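Local structure of sugar ABC transporter substrate-binding protein, BlMnBP1 (6I5R) at residues K37-F42 and T74-T79; G142-G147 and D320-I325; G201-Y206 and T279-A284. The protein binds mannobiose as the solute-binding protein of an ABC transporter and probably delivers it and related manno-oligosaccharides for uptake. One frame throughout, in Å; residues are numbered along the deposited sequence.

Contact 1. Residues K37-F42 and T74-T79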
ATOM      1  N   LYS A  37       8.079 -28.965 -15.665  1.00 22.32           N
ATOM      2  CA  LYS A  37       9.275 -29.068 -14.830  1.00 22.88           C
ATOM      3  C   LYS A  37      10.115 -27.828 -15.092  1.00 24.10           C
ATOM      4  O   LYS A  37      10.738 -27.705 -16.154  1.00 17.48           O
ATOM      5  CB  LYS A  37      10.067 -30.334 -15.155  1.00 20.61           C
ATOM      6  CG  LYS A  37       9.238 -31.631 -15.106  1.00 22.34           C
ATOM      7  CD  LYS A  37       9.946 -32.817 -15.751  1.00 26.62           C
ATOM      8  CE  LYS A  37       9.113 -34.100 -15.627  1.00 26.48           C
ATOM      9  NZ  LYS A  37       7.635 -33.858 -15.431  1.00 27.11           N
ATOM     10  N   THR A  38      10.120 -26.892 -14.146  1.00 25.03           N
ATOM     11  CA  THR A  38      10.903 -25.678 -14.334  1.00 18.77           C
ATOM     12  C   THR A  38      11.116 -25.004 -12.984  1.00 24.23           C
ATOM     13  O   THR A  38      10.594 -25.429 -11.943  1.00 17.82           O
ATOM     14  CB  THR A  38      10.220 -24.733 -15.321  1.00 23.17           C
ATOM     15  OG1 THR A  38      11.051 -23.607 -15.595  1.00 22.70           O
ATOM     16  CG2 THR A  38       8.915 -24.217 -14.750  1.00 25.68           C
ATOM     17  N   THR A  39      11.880 -23.921 -13.036  1.00 20.06           N
ATOM     18  CA  THR A  39      12.154 -23.080 -11.889  1.00 21.61           C
ATOM     19  C   THR A  39      11.807 -21.643 -12.231  1.00 20.98           C
ATOM     20  O   THR A  39      12.158 -21.149 -13.304  1.00 20.20           O
ATOM     21  CB  THR A  39      13.617 -23.178 -11.502  1.00 24.69           C
ATOM     22  OG1 THR A  39      13.927 -24.526 -11.146  1.00 23.75           O
ATOM     23  CG2 THR A  39      13.897 -22.282 -10.337  1.00 19.76           C
ATOM     24  N   ILE A  40      11.136 -20.979 -11.302  1.00 18.68           N
ATOM     25  CA  ILE A  40      10.779 -19.578 -11.449  1.00 20.00           C
ATOM     26  C   ILE A  40      11.357 -18.806 -10.280  1.00 21.82           C
ATOM     27  O   ILE A  40      11.488 -19.328  -9.168  1.00 17.19           O
ATOM     28  CB  ILE A  40       9.253 -19.410 -11.550  1.00 16.46           C
ATOM     29  CG1 ILE A  40       8.565 -19.977 -10.317  1.00 19.72           C
ATOM     30  CG2 ILE A  40       8.766 -20.153 -12.831  1.00 24.58           C
ATOM     31  CD1 ILE A  40       7.035 -19.732 -10.275  1.00 18.76           C
ATOM     32  N   THR A  41      11.715 -17.552 -10.559  1.00 17.14           N
ATOM     33  CA  THR A  41      12.295 -16.635  -9.596  1.00 17.82           C
ATOM     34  C   THR A  41      11.210 -15.627  -9.253  1.00 18.06           C
ATOM     35  O   THR A  41      10.657 -14.975 -10.149  1.00 16.39           O
ATOM     36  CB  THR A  41      13.552 -15.962 -10.143  1.00 17.21           C
ATOM     37  OG1 THR A  41      14.580 -16.954 -10.260  1.00 19.69           O
ATOM     38  CG2 THR A  41      14.053 -14.882  -9.183  1.00 24.63           C
ATOM     39  N   PHE A  42      10.918 -15.509  -7.959  1.00 16.39           N
ATOM     40  CA  PHE A  42       9.829 -14.697  -7.416  1.00 16.39           C
ATOM     41  C   PHE A  42      10.470 -13.590  -6.588  1.00 16.39           C
ATOM     42  O   PHE A  42      11.057 -13.870  -5.547  1.00 16.39           O
ATOM     43  CB  PHE A  42       8.911 -15.596  -6.589  1.00 19.30           C
ATOM     44  CG  PHE A  42       7.911 -14.864  -5.715  1.00 16.39           C
ATOM     45  CD1 PHE A  42       7.428 -13.619  -6.060  1.00 20.45           C
ATOM     46  CD2 PHE A  42       7.437 -15.461  -4.544  1.00 18.53           C
ATOM     47  CE1 PHE A  42       6.508 -12.993  -5.263  1.00 17.47           C
ATOM     48  CE2 PHE A  42       6.507 -14.821  -3.738  1.00 17.40           C
ATOM     49  CZ  PHE A  42       6.054 -13.584  -4.103  1.00 18.68           C
ATOM     50  N   THR A  74       9.734 -25.444  -9.129  1.00 19.77           N
ATOM     51  CA  THR A  74      10.588 -24.938  -8.068  1.00 19.75           C
ATOM     52  C   THR A  74      10.518 -23.419  -8.047  1.00 21.32           C
ATOM     53  O   THR A  74      10.728 -22.757  -9.070  1.00 16.39           O
ATOM     54  CB  THR A  74      12.034 -25.408  -8.265  1.00 22.95           C
ATOM     55  OG1 THR A  74      12.123 -26.829  -8.071  1.00 23.21           O
ATOM     56  CG2 THR A  74      12.962 -24.665  -7.302  1.00 21.09           C
ATOM     57  N   VAL A  75      10.239 -22.878  -6.873  1.00 23.22           N
ATOM     58  CA  VAL A  75      10.084 -21.446  -6.677  1.00 20.02           C
ATOM     59  C   VAL A  75      11.271 -20.930  -5.876  1.00 21.28           C
ATOM     60  O   VAL A  75      11.462 -21.327  -4.721  1.00 17.34           O
ATOM     61  CB  VAL A  75       8.772 -21.122  -5.956  1.00 21.69           C
ATOM     62  CG1 VAL A  75       8.599 -19.611  -5.848  1.00 18.00           C
ATOM     63  CG2 VAL A  75       7.591 -21.759  -6.667  1.00 21.36           C
ATOM     64  N   LYS A  76      12.039 -20.023  -6.474  1.00 17.75           N
ATOM     65  CA  LYS A  76      13.175 -19.395  -5.800  1.00 21.85           C
ATOM     66  C   LYS A  76      12.788 -17.979  -5.421  1.00 23.31           C
ATOM     67  O   LYS A  76      12.420 -17.194  -6.297  1.00 16.39           O
ATOM     68  CB  LYS A  76      14.395 -19.361  -6.708  1.00 18.14           C
ATOM     69  CG  LYS A  76      14.963 -20.739  -7.005  1.00 20.58           C
ATOM     70  CD  LYS A  76      15.957 -20.617  -8.114  1.00 21.09           C
ATOM     71  CE  LYS A  76      17.098 -19.691  -7.706  1.00 27.29           C
ATOM     72  NZ  LYS A  76      18.124 -19.841  -8.785  1.00 31.86           N
ATOM     73  N   VAL A  77      12.897 -17.648  -4.140  1.00 17.38           N
ATOM     74  CA  VAL A  77      12.462 -16.342  -3.639  1.00 18.17           C
ATOM     75  C   VAL A  77      13.669 -15.428  -3.540  1.00 20.07           C
ATOM     76  O   VAL A  77      14.703 -15.810  -2.971  1.00 25.84           O
ATOM     77  CB  VAL A  77      11.768 -16.460  -2.274  1.00 22.31           C
ATOM     78  CG1 VAL A  77      11.234 -15.105  -1.842  1.00 21.80           C
ATOM     79  CG2 VAL A  77      10.661 -17.450  -2.337  1.00 23.06           C
ATOM     80  N   GLN A  78      13.520 -14.207  -4.037  1.00 16.39           N
ATOM     81  CA  GLN A  78      14.503 -13.146  -3.857  1.00 18.03           C
ATOM     82  C   GLN A  78      13.842 -11.931  -3.214  1.00 19.44           C
ATOM     83  O   GLN A  78      12.838 -11.426  -3.722  1.00 16.90           O
ATOM     84  CB  GLN A  78      15.113 -12.734  -5.192  1.00 19.56           C
ATOM     85  CG  GLN A  78      15.814 -13.839  -5.945  1.00 18.71           C
ATOM     86  CD  GLN A  78      16.512 -13.309  -7.184  1.00 23.74           C
ATOM     87  OE1 GLN A  78      16.269 -12.177  -7.609  1.00 27.04           O
ATOM     88  NE2 GLN A  78      17.402 -14.100  -7.751  1.00 23.88           N
ATOM     89  N   THR A  79      14.415 -11.456  -2.115  1.00 16.39           N
ATOM     90  CA  THR A  79      13.874 -10.304  -1.413  1.00 21.57           C
ATOM     91  C   THR A  79      14.953  -9.252  -1.257  1.00 19.32           C
ATOM     92  O   THR A  79      16.125  -9.583  -1.048  1.00 26.39           O
ATOM     93  CB  THR A  79      13.325 -10.712  -0.051  1.00 19.27           C
ATOM     94  OG1 THR A  79      14.357 -11.355   0.709  1.00 23.23           O
ATOM     95  CG2 THR A  79      12.166 -11.644  -0.228  1.00 16.39           C
TER

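Contact 2. Residues G142-G147 and D320-I325. With BMA (beta-D-mannopyranose), chain B.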
ATOM      1  N   GLY A 142      -1.773  -7.168 -13.223  1.00 16.39           N
ATOM      2  CA  GLY A 142      -1.365  -7.471 -11.864  1.00 16.44           C
ATOM      3  C   GLY A 142      -2.540  -7.947 -11.039  1.00 18.03           C
ATOM      4  O   GLY A 142      -3.679  -7.530 -11.240  1.00 16.39           O
ATOM      5  N   ILE A 143      -2.244  -8.851 -10.108  1.00 16.39           N
ATOM      6  CA  ILE A 143      -3.198  -9.341  -9.120  1.00 16.39           C
ATOM      7  C   ILE A 143      -2.672  -8.967  -7.737  1.00 18.56           C
ATOM      8  O   ILE A 143      -1.513  -9.243  -7.416  1.00 16.39           O
ATOM      9  CB  ILE A 143      -3.391 -10.864  -9.225  1.00 17.10           C
ATOM     10  CG1 ILE A 143      -3.806 -11.250 -10.655  1.00 16.39           C
ATOM     11  CG2 ILE A 143      -4.398 -11.355  -8.190  1.00 21.70           C
ATOM     12  CD1 ILE A 143      -4.204 -12.718 -10.825  1.00 16.39           C
ATOM     13  N   ALA A 144      -3.528  -8.377  -6.909  1.00 16.40           N
ATOM     14  CA  ALA A 144      -3.076  -7.904  -5.612  1.00 16.39           C
ATOM     15  C   ALA A 144      -2.710  -9.071  -4.705  1.00 19.07           C
ATOM     16  O   ALA A 144      -3.321 -10.137  -4.760  1.00 16.39           O
ATOM     17  CB  ALA A 144      -4.163  -7.049  -4.956  1.00 16.39           C
ATOM     18  N   ASN A 145      -1.686  -8.856  -3.868  1.00 17.76           N
ATOM     19  CA  ASN A 145      -1.272  -9.891  -2.919  1.00 16.39           C
ATOM     20  C   ASN A 145      -2.310 -10.041  -1.804  1.00 20.91           C
ATOM     21  O   ASN A 145      -2.564 -11.154  -1.317  1.00 16.39           O
ATOM     22  CB  ASN A 145       0.124  -9.574  -2.352  1.00 16.39           C
ATOM     23  CG  ASN A 145       0.218  -8.186  -1.693  1.00 19.92           C
ATOM     24  OD1 ASN A 145      -0.731  -7.422  -1.683  1.00 16.39           O
ATOM     25  ND2 ASN A 145       1.395  -7.875  -1.133  1.00 17.20           N
ATOM     26  N   ASN A 146      -2.894  -8.924  -1.372  1.00 16.39           N
ATOM     27  CA  ASN A 146      -4.068  -8.895  -0.518  1.00 21.89           C
ATOM     28  C   ASN A 146      -4.592  -7.471  -0.463  1.00 22.45           C
ATOM     29  O   ASN A 146      -3.879  -6.513  -0.771  1.00 16.39           O
ATOM     30  CB  ASN A 146      -3.794  -9.434   0.892  1.00 23.24           C
ATOM     31  CG  ASN A 146      -2.655  -8.714   1.614  1.00 19.51           C
ATOM     32  OD1 ASN A 146      -1.932  -7.928   1.039  1.00 21.76           O
ATOM     33  ND2 ASN A 146      -2.478  -9.037   2.884  1.00 26.61           N
ATOM     34  N   GLY A 147      -5.871  -7.356  -0.104  1.00 21.10           N
ATOM     35  CA  GLY A 147      -6.506  -6.058   0.002  1.00 16.39           C
ATOM     36  C   GLY A 147      -6.197  -5.472   1.364  1.00 19.65           C
ATOM     37  O   GLY A 147      -6.334  -6.142   2.389  1.00 16.39           O
ATOM     38  N   ASP A 320      -2.029  -3.985  -1.821  1.00 16.39           N
ATOM     39  CA  ASP A 320      -0.736  -3.575  -1.283  1.00 16.42           C
ATOM     40  C   ASP A 320       0.345  -3.620  -2.358  1.00 18.50           C
ATOM     41  O   ASP A 320       0.918  -2.584  -2.724  1.00 16.39           O
ATOM     42  CB  ASP A 320      -0.369  -4.463  -0.094  1.00 16.39           C
ATOM     43  CG  ASP A 320       1.050  -4.255   0.358  1.00 17.43           C
ATOM     44  OD1 ASP A 320       1.402  -3.143   0.811  1.00 21.39           O
ATOM     45  OD2 ASP A 320       1.820  -5.203   0.284  1.00 16.39           O
ATOM     46  N   TYR A 321       0.571  -4.803  -2.922  1.00 17.98           N
ATOM     47  CA  TYR A 321       1.533  -5.046  -3.990  1.00 16.75           C
ATOM     48  C   TYR A 321       0.963  -6.148  -4.870  1.00 17.20           C
ATOM     49  O   TYR A 321       0.421  -7.131  -4.358  1.00 16.39           O
ATOM     50  CB  TYR A 321       2.881  -5.490  -3.436  1.00 16.39           C
ATOM     51  CG  TYR A 321       3.965  -4.439  -3.422  1.00 16.95           C
ATOM     52  CD1 TYR A 321       4.431  -3.867  -4.599  1.00 16.39           C
ATOM     53  CD2 TYR A 321       4.558  -4.052  -2.232  1.00 18.21           C
ATOM     54  CE1 TYR A 321       5.443  -2.949  -4.597  1.00 17.04           C
ATOM     55  CE2 TYR A 321       5.560  -3.108  -2.218  1.00 16.93           C
ATOM     56  CZ  TYR A 321       6.016  -2.568  -3.407  1.00 16.39           C
ATOM     57  OH  TYR A 321       7.040  -1.629  -3.393  1.00 16.90           O
ATOM     58  N   SER A 322       1.057  -5.980  -6.184  1.00 17.22           N
ATOM     59  CA  SER A 322       0.450  -6.929  -7.100  1.00 16.39           C
ATOM     60  C   SER A 322       1.506  -7.791  -7.775  1.00 16.39           C
ATOM     61  O   SER A 322       2.582  -7.304  -8.130  1.00 16.39           O
ATOM     62  CB  SER A 322      -0.369  -6.209  -8.166  1.00 20.10           C
ATOM     63  OG  SER A 322      -1.524  -5.640  -7.579  1.00 16.39           O
ATOM     64  N   TYR A 323       1.167  -9.064  -7.977  1.00 16.95           N
ATOM     65  CA  TYR A 323       2.028  -9.961  -8.738  1.00 16.39           C
ATOM     66  C   TYR A 323       1.973  -9.660 -10.230  1.00 19.34           C
ATOM     67  O   TYR A 323       0.885  -9.588 -10.812  1.00 18.51           O
ATOM     68  CB  TYR A 323       1.607 -11.397  -8.557  1.00 16.39           C
ATOM     69  CG  TYR A 323       1.426 -11.892  -7.159  1.00 16.39           C
ATOM     70  CD1 TYR A 323       2.515 -12.279  -6.398  1.00 18.43           C
ATOM     71  CD2 TYR A 323       0.169 -11.985  -6.603  1.00 16.77           C
ATOM     72  CE1 TYR A 323       2.359 -12.744  -5.140  1.00 17.41           C
ATOM     73  CE2 TYR A 323      -0.007 -12.468  -5.340  1.00 16.39           C
ATOM     74  CZ  TYR A 323       1.086 -12.830  -4.604  1.00 18.73           C
ATOM     75  OH  TYR A 323       0.911 -13.311  -3.359  1.00 16.39           O
ATOM     76  N   GLY A 324       3.147  -9.523 -10.851  1.00 16.39           N
ATOM     77  CA  GLY A 324       3.243  -9.419 -12.290  1.00 18.98           C
ATOM     78  C   GLY A 324       4.263 -10.408 -12.815  1.00 18.96           C
ATOM     79  O   GLY A 324       5.234 -10.744 -12.139  1.00 16.39           O
ATOM     80  N   ILE A 325       4.010 -10.878 -14.036  1.00 16.39           N
ATOM     81  CA  ILE A 325       4.791 -11.930 -14.684  1.00 18.27           C
ATOM     82  C   ILE A 325       5.553 -11.334 -15.859  1.00 18.08           C
ATOM     83  O   ILE A 325       4.995 -10.576 -16.661  1.00 16.39           O
ATOM     84  CB  ILE A 325       3.894 -13.090 -15.160  1.00 19.57           C
ATOM     85  CG1 ILE A 325       3.210 -13.745 -13.958  1.00 22.81           C
ATOM     86  CG2 ILE A 325       4.695 -14.134 -15.901  1.00 16.39           C
ATOM     87  CD1 ILE A 325       2.061 -14.623 -14.301  1.00 16.39           C
TER
HETATM   88  C1  BMA B   2       6.992  -2.991   3.425  1.00 16.39           C
HETATM   89  C2  BMA B   2       7.178  -1.991   2.245  1.00 17.14           C
HETATM   90  C3  BMA B   2       5.850  -1.365   1.950  1.00 18.09           C
HETATM   91  C4  BMA B   2       4.745  -2.412   1.844  1.00 16.39           C
HETATM   92  C5  BMA B   2       4.699  -3.287   3.098  1.00 17.65           C
HETATM   93  C6  BMA B   2       3.659  -4.384   2.981  1.00 16.39           C
HETATM   94  O2  BMA B   2       7.520  -2.673   1.041  1.00 16.39           O
HETATM   95  O3  BMA B   2       5.861  -0.586   0.750  1.00 16.39           O
HETATM   96  O4  BMA B   2       3.523  -1.733   1.724  1.00 16.39           O
HETATM   97  O5  BMA B   2       5.985  -3.913   3.241  1.00 16.39           O
HETATM   98  O6  BMA B   2       4.002  -5.293   1.922  1.00 16.39           O
HETATM   99  O   HOH W   1      -1.615 -13.376  -2.326  1.00 16.39           O

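Contact 3. Residues G201-Y206 and T279-A284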
ATOM      1  N   GLY A 201       6.212   7.662   1.857  1.00 16.39           N
ATOM      2  CA  GLY A 201       5.315   7.675   0.710  1.00 16.39           C
ATOM      3  C   GLY A 201       3.913   7.182   1.038  1.00 16.96           C
ATOM      4  O   GLY A 201       2.958   7.511   0.325  1.00 16.39           O
ATOM      5  N   ALA A 202       3.779   6.355   2.079  1.00 16.39           N
ATOM      6  CA  ALA A 202       2.481   5.826   2.493  1.00 16.39           C
ATOM      7  C   ALA A 202       1.478   6.922   2.811  1.00 17.56           C
ATOM      8  O   ALA A 202       0.265   6.698   2.701  1.00 16.39           O
ATOM      9  CB  ALA A 202       2.669   4.906   3.709  1.00 16.39           C
ATOM     10  N   TRP A 203       1.949   8.121   3.173  1.00 16.39           N
ATOM     11  CA  TRP A 203       1.002   9.188   3.452  1.00 16.39           C
ATOM     12  C   TRP A 203       0.129   9.510   2.245  1.00 16.39           C
ATOM     13  O   TRP A 203      -0.993   9.998   2.415  1.00 16.39           O
ATOM     14  CB  TRP A 203       1.753  10.427   3.942  1.00 18.75           C
ATOM     15  CG  TRP A 203       2.175  10.273   5.361  1.00 16.60           C
ATOM     16  CD1 TRP A 203       3.253   9.580   5.825  1.00 16.39           C
ATOM     17  CD2 TRP A 203       1.498  10.794   6.510  1.00 16.39           C
ATOM     18  NE1 TRP A 203       3.302   9.654   7.209  1.00 16.39           N
ATOM     19  CE2 TRP A 203       2.232  10.394   7.646  1.00 16.39           C
ATOM     20  CE3 TRP A 203       0.337  11.560   6.690  1.00 16.39           C
ATOM     21  CZ2 TRP A 203       1.838  10.734   8.945  1.00 16.50           C
ATOM     22  CZ3 TRP A 203      -0.040  11.903   7.976  1.00 16.39           C
ATOM     23  CH2 TRP A 203       0.701  11.477   9.085  1.00 16.39           C
ATOM     24  N   ASP A 204       0.592   9.201   1.027  1.00 16.39           N
ATOM     25  CA  ASP A 204      -0.227   9.416  -0.156  1.00 16.39           C
ATOM     26  C   ASP A 204      -1.426   8.476  -0.201  1.00 16.39           C
ATOM     27  O   ASP A 204      -2.341   8.688  -0.998  1.00 16.39           O
ATOM     28  CB  ASP A 204       0.587   9.208  -1.439  1.00 17.70           C
ATOM     29  CG  ASP A 204       1.637  10.302  -1.693  1.00 19.96           C
ATOM     30  OD1 ASP A 204       1.645  11.338  -1.003  1.00 16.39           O
ATOM     31  OD2 ASP A 204       2.458  10.122  -2.616  1.00 16.39           O
ATOM     32  N   GLN A 205      -1.431   7.437   0.632  1.00 16.39           N
ATOM     33  CA  GLN A 205      -2.500   6.456   0.598  1.00 16.81           C
ATOM     34  C   GLN A 205      -3.774   6.954   1.244  1.00 16.39           C
ATOM     35  O   GLN A 205      -4.798   6.272   1.150  1.00 16.39           O
ATOM     36  CB  GLN A 205      -2.045   5.183   1.301  1.00 16.39           C
ATOM     37  CG  GLN A 205      -0.881   4.511   0.584  1.00 16.39           C
ATOM     38  CD  GLN A 205      -0.318   3.319   1.326  1.00 20.87           C
ATOM     39  OE1 GLN A 205      -0.787   2.955   2.404  1.00 18.83           O
ATOM     40  NE2 GLN A 205       0.718   2.703   0.747  1.00 16.98           N
ATOM     41  N   TYR A 206      -3.738   8.124   1.870  1.00 16.39           N
ATOM     42  CA  TYR A 206      -4.880   8.630   2.620  1.00 16.39           C
ATOM     43  C   TYR A 206      -5.600   9.778   1.944  1.00 16.39           C
ATOM     44  O   TYR A 206      -6.672  10.188   2.419  1.00 16.39           O
ATOM     45  CB  TYR A 206      -4.427   9.100   4.010  1.00 16.39           C
ATOM     46  CG  TYR A 206      -3.769   7.988   4.759  1.00 16.39           C
ATOM     47  CD1 TYR A 206      -2.452   7.655   4.509  1.00 16.39           C
ATOM     48  CD2 TYR A 206      -4.460   7.243   5.668  1.00 16.39           C
ATOM     49  CE1 TYR A 206      -1.849   6.610   5.141  1.00 16.65           C
ATOM     50  CE2 TYR A 206      -3.857   6.198   6.319  1.00 16.39           C
ATOM     51  CZ  TYR A 206      -2.542   5.889   6.066  1.00 16.39           C
ATOM     52  OH  TYR A 206      -1.949   4.818   6.710  1.00 16.39           O
ATOM     53  N   THR A 279       1.643   5.834  17.935  1.00 16.39           N
ATOM     54  CA  THR A 279       1.000   5.667  16.639  1.00 18.32           C
ATOM     55  C   THR A 279       2.006   5.624  15.496  1.00 16.39           C
ATOM     56  O   THR A 279       3.085   6.214  15.560  1.00 16.39           O
ATOM     57  CB  THR A 279      -0.002   6.785  16.346  1.00 16.39           C
ATOM     58  OG1 THR A 279       0.691   8.018  16.145  1.00 16.39           O
ATOM     59  CG2 THR A 279      -0.992   6.954  17.494  1.00 18.51           C
ATOM     60  N   MET A 280       1.620   4.902  14.451  1.00 17.45           N
ATOM     61  CA  MET A 280       2.318   4.914  13.173  1.00 16.39           C
ATOM     62  C   MET A 280       1.280   4.878  12.066  1.00 16.73           C
ATOM     63  O   MET A 280       0.337   4.094  12.135  1.00 16.39           O
ATOM     64  CB  MET A 280       3.286   3.722  13.053  1.00 16.39           C
ATOM     65  CG  MET A 280       4.518   3.903  13.917  1.00 16.39           C
ATOM     66  SD  MET A 280       5.837   2.747  13.540  1.00 16.39           S
ATOM     67  CE  MET A 280       5.426   1.388  14.629  1.00 21.19           C
ATOM     68  N   VAL A 281       1.454   5.723  11.052  1.00 16.39           N
ATOM     69  CA  VAL A 281       0.480   5.851   9.979  1.00 16.39           C
ATOM     70  C   VAL A 281       0.888   4.823   8.930  1.00 17.10           C
ATOM     71  O   VAL A 281       1.781   5.054   8.123  1.00 16.39           O
ATOM     72  CB  VAL A 281       0.439   7.278   9.441  1.00 16.39           C
ATOM     73  CG1 VAL A 281      -0.523   7.391   8.251  1.00 16.39           C
ATOM     74  CG2 VAL A 281       0.021   8.222  10.565  1.00 16.39           C
ATOM     75  N   LEU A 282       0.264   3.657   8.994  1.00 16.39           N
ATOM     76  CA  LEU A 282       0.637   2.526   8.150  1.00 16.39           C
ATOM     77  C   LEU A 282      -0.621   1.784   7.757  1.00 16.39           C
ATOM     78  O   LEU A 282      -1.637   1.869   8.431  1.00 16.39           O
ATOM     79  CB  LEU A 282       1.575   1.563   8.861  1.00 18.66           C
ATOM     80  CG  LEU A 282       2.914   2.137   9.294  1.00 16.39           C
ATOM     81  CD1 LEU A 282       3.505   1.307  10.423  1.00 19.73           C
ATOM     82  CD2 LEU A 282       3.840   2.181   8.115  1.00 19.69           C
ATOM     83  N   GLY A 283      -0.536   1.034   6.683  1.00 16.39           N
ATOM     84  CA  GLY A 283      -1.674   0.247   6.279  1.00 16.39           C
ATOM     85  C   GLY A 283      -1.865  -0.969   7.173  1.00 16.39           C
ATOM     86  O   GLY A 283      -1.019  -1.307   7.996  1.00 16.39           O
ATOM     87  N   ALA A 284      -3.008  -1.629   6.966  1.00 16.39           N
ATOM     88  CA  ALA A 284      -3.437  -2.734   7.821  1.00 16.39           C
ATOM     89  C   ALA A 284      -2.465  -3.901   7.808  1.00 16.39           C
ATOM     90  O   ALA A 284      -2.448  -4.694   8.756  1.00 16.39           O
ATOM     91  CB  ALA A 284      -4.832  -3.201   7.385  1.00 16.39           C
TER
HETATM   92  O   HOH W   2       1.287   1.691   4.712  1.00 16.39           O

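Contact 1. Residues K37-F42 and T74-T79
Thr38 opens the pairing: its O accepts the backbone N of Thr74 at 2.9 Å. Thr39 lies beside Thr74, and its CG2 also presses on Lys76 CD at 3.5 Å, a tight carbon pair. With OG1 beside the backbone N (chi1 -61°), the methyl CG2 lies anti to that N and is turned toward the neighbouring strand, while the lysine chain bends at chi3 as it passes.

Ile40 bonds in both directions. Its N reaches Thr74 O at 2.9 Å, and its O receives Lys76 N at 2.8 Å. On the other face of the sheet its CD1 sits 4.2 Å from Val75 CG2, the two side chains pointing the same way. Thr41 rejoins the Thr39 face, where its CG2 lies across the amide of Gln78, 3.5 Å from CD; Gln78 OE1 is held by Arg90.

Phe42 repeats the two-way pattern, with N to Lys76 O at 2.8 Å and O from Gln78 N at 2.9 Å. Its ring, on the Ile40 and Val75 face, meets Trp59 and Phe340 edge-to-face. Helix 59-69 packs on Val75 and Val77 of that same face, which completes a beta-alpha-beta crossover joining parallel strands 38-44 and 73-79, as expected of a lobe of the periplasmic-binding-protein fold.

Contact 2. Residues G142-G147 and D320-I325
Asn145 and Asp320 meet with their flat groups nearly coplanar, 7° apart, at the sugar end of a contact whose other end is a short piece of sheet. In the sheet part packing is close. Ile143 and Tyr323 form an antiparallel hydrogen-bonded pair, uneven in length: Tyr323 N to Ile143 O is 2.7 Å, whereas Ile143 N to Tyr323 O is 3.3 Å. Next to it, Ala144 and Ser322 make a non-hydrogen-bonded pair. The Tyr323 ring meets the Asn145 backbone obliquely, with CE2 3.8 Å from Asn145 CA. Val341 and Met344 of helix 331-346 also touch this ring, and a water in its plane, at its edge, joins Tyr323 OH to Asn145 O.

Strands 139-155 and 314-325 both run on beyond this pairing, and 139-155 goes on to pair with 277-283; the arrangement is consistent with the interlobe strands of a two-lobed substrate-binding protein, with the sugar bound beside them.

Past the paired residues the buried Asn145 amide continues the close fit by hydrogen bonds. With CG between its backbone N and carbonyl carbon (chi1 56°), the amide curls back, and OD1 receives Asn146 N and Tyr321 N from opposite faces of its plane. Neither donor lies in that plane; Tyr321 N stands well above it. Asn145 ND2 meets the anti lone pair of Asp320 OD2 at 3.1 Å, nearly straight at 178°, which, with the sugar bonds, helps to hold the carboxylate's rotation.

The looser, partly exposed side begins at this carboxylate. OD2 also accepts O6 of a bound beta-D-mannopyranose at 2.7 Å, while Asp320 OD1 takes its O4 at 2.7 Å. Two donors on OD2 would probably favour the charged form. Here the Tyr321 ring offers an edge to the sugar, with CE2 3.8 Å from O2.

Contact 3. Residues G201-Y206 and T279-A284
Apolar contact dominates, and Val281 carries it: CG1 meets both Trp203 and Tyr206, and CG2 touches Trp203 alone of the two. CG1 stands over the six-membered ring of Trp203, 4.1 Å from the centroid and only 10° off the ring normal, which meets the geometry of a CH-pi interaction. CG2 touches the same indole at CZ2, at 3.5 Å. Val281 and Trp203 cross at about a right angle. CG1 is anti to the backbone N of Val281 (chi1 176°), a setting that also brings it against the phenol of Tyr206, 3.3 Å from CZ; that ring is met obliquely. One methyl is thus shared by two aromatic groups.

Polar contact is sparse, with no direct hydrogen bond across the two segments. The hydroxyl of Tyr206 comes within 3.4 Å of Leu282 N, but the angle is poor, and its bond is made instead with Gly151 O of strand 139-155. A water accepts Gly283 N at 2.8 Å. The same water gives a long, weak bond to Gln205 OE1.

Backbone bonding within 201-206 follows the 3-10 pattern, Gln205 N reaching Ala202 O at 2.8 Å. This turn presents Trp203 and Tyr206 to the strand, while Val243 of helix 239-252 touches both rings.

The turn follows the helix bearing Trp198, and strand 277-283 leads to Trp285, both of the glycan pocket. Gly283 lies about 7 Å, between nearest atoms, from a bound beta-D-mannopyranose, so the contact is buried packing of a 3-10 turn on a strand close to the sugar site, consistent with the alpha/beta lobe of a solute-binding protein.

From the N terminus, contact 1 closes first, bringing 74-79 back beside 37-42 after a 31-residue connection that holds helix 59-69. The chain then reaches 142-147, which waits for 320-325 to close contact 2 across a long span. Within that span 201-206 and 279-284 meet, so contact 3 is nested in contact 2 and none cross. Contacts 1 and 2 touch through Phe42 CZ and Tyr323 CE1, 3.9 Å apart, whereas contacts 1 and 3 have centres about 31 Å apart. All three reach one mixed sheet, in which strand 139-155, neighbour of both 314-325 and 277-283, ties contact 2 to the strand of contact 3.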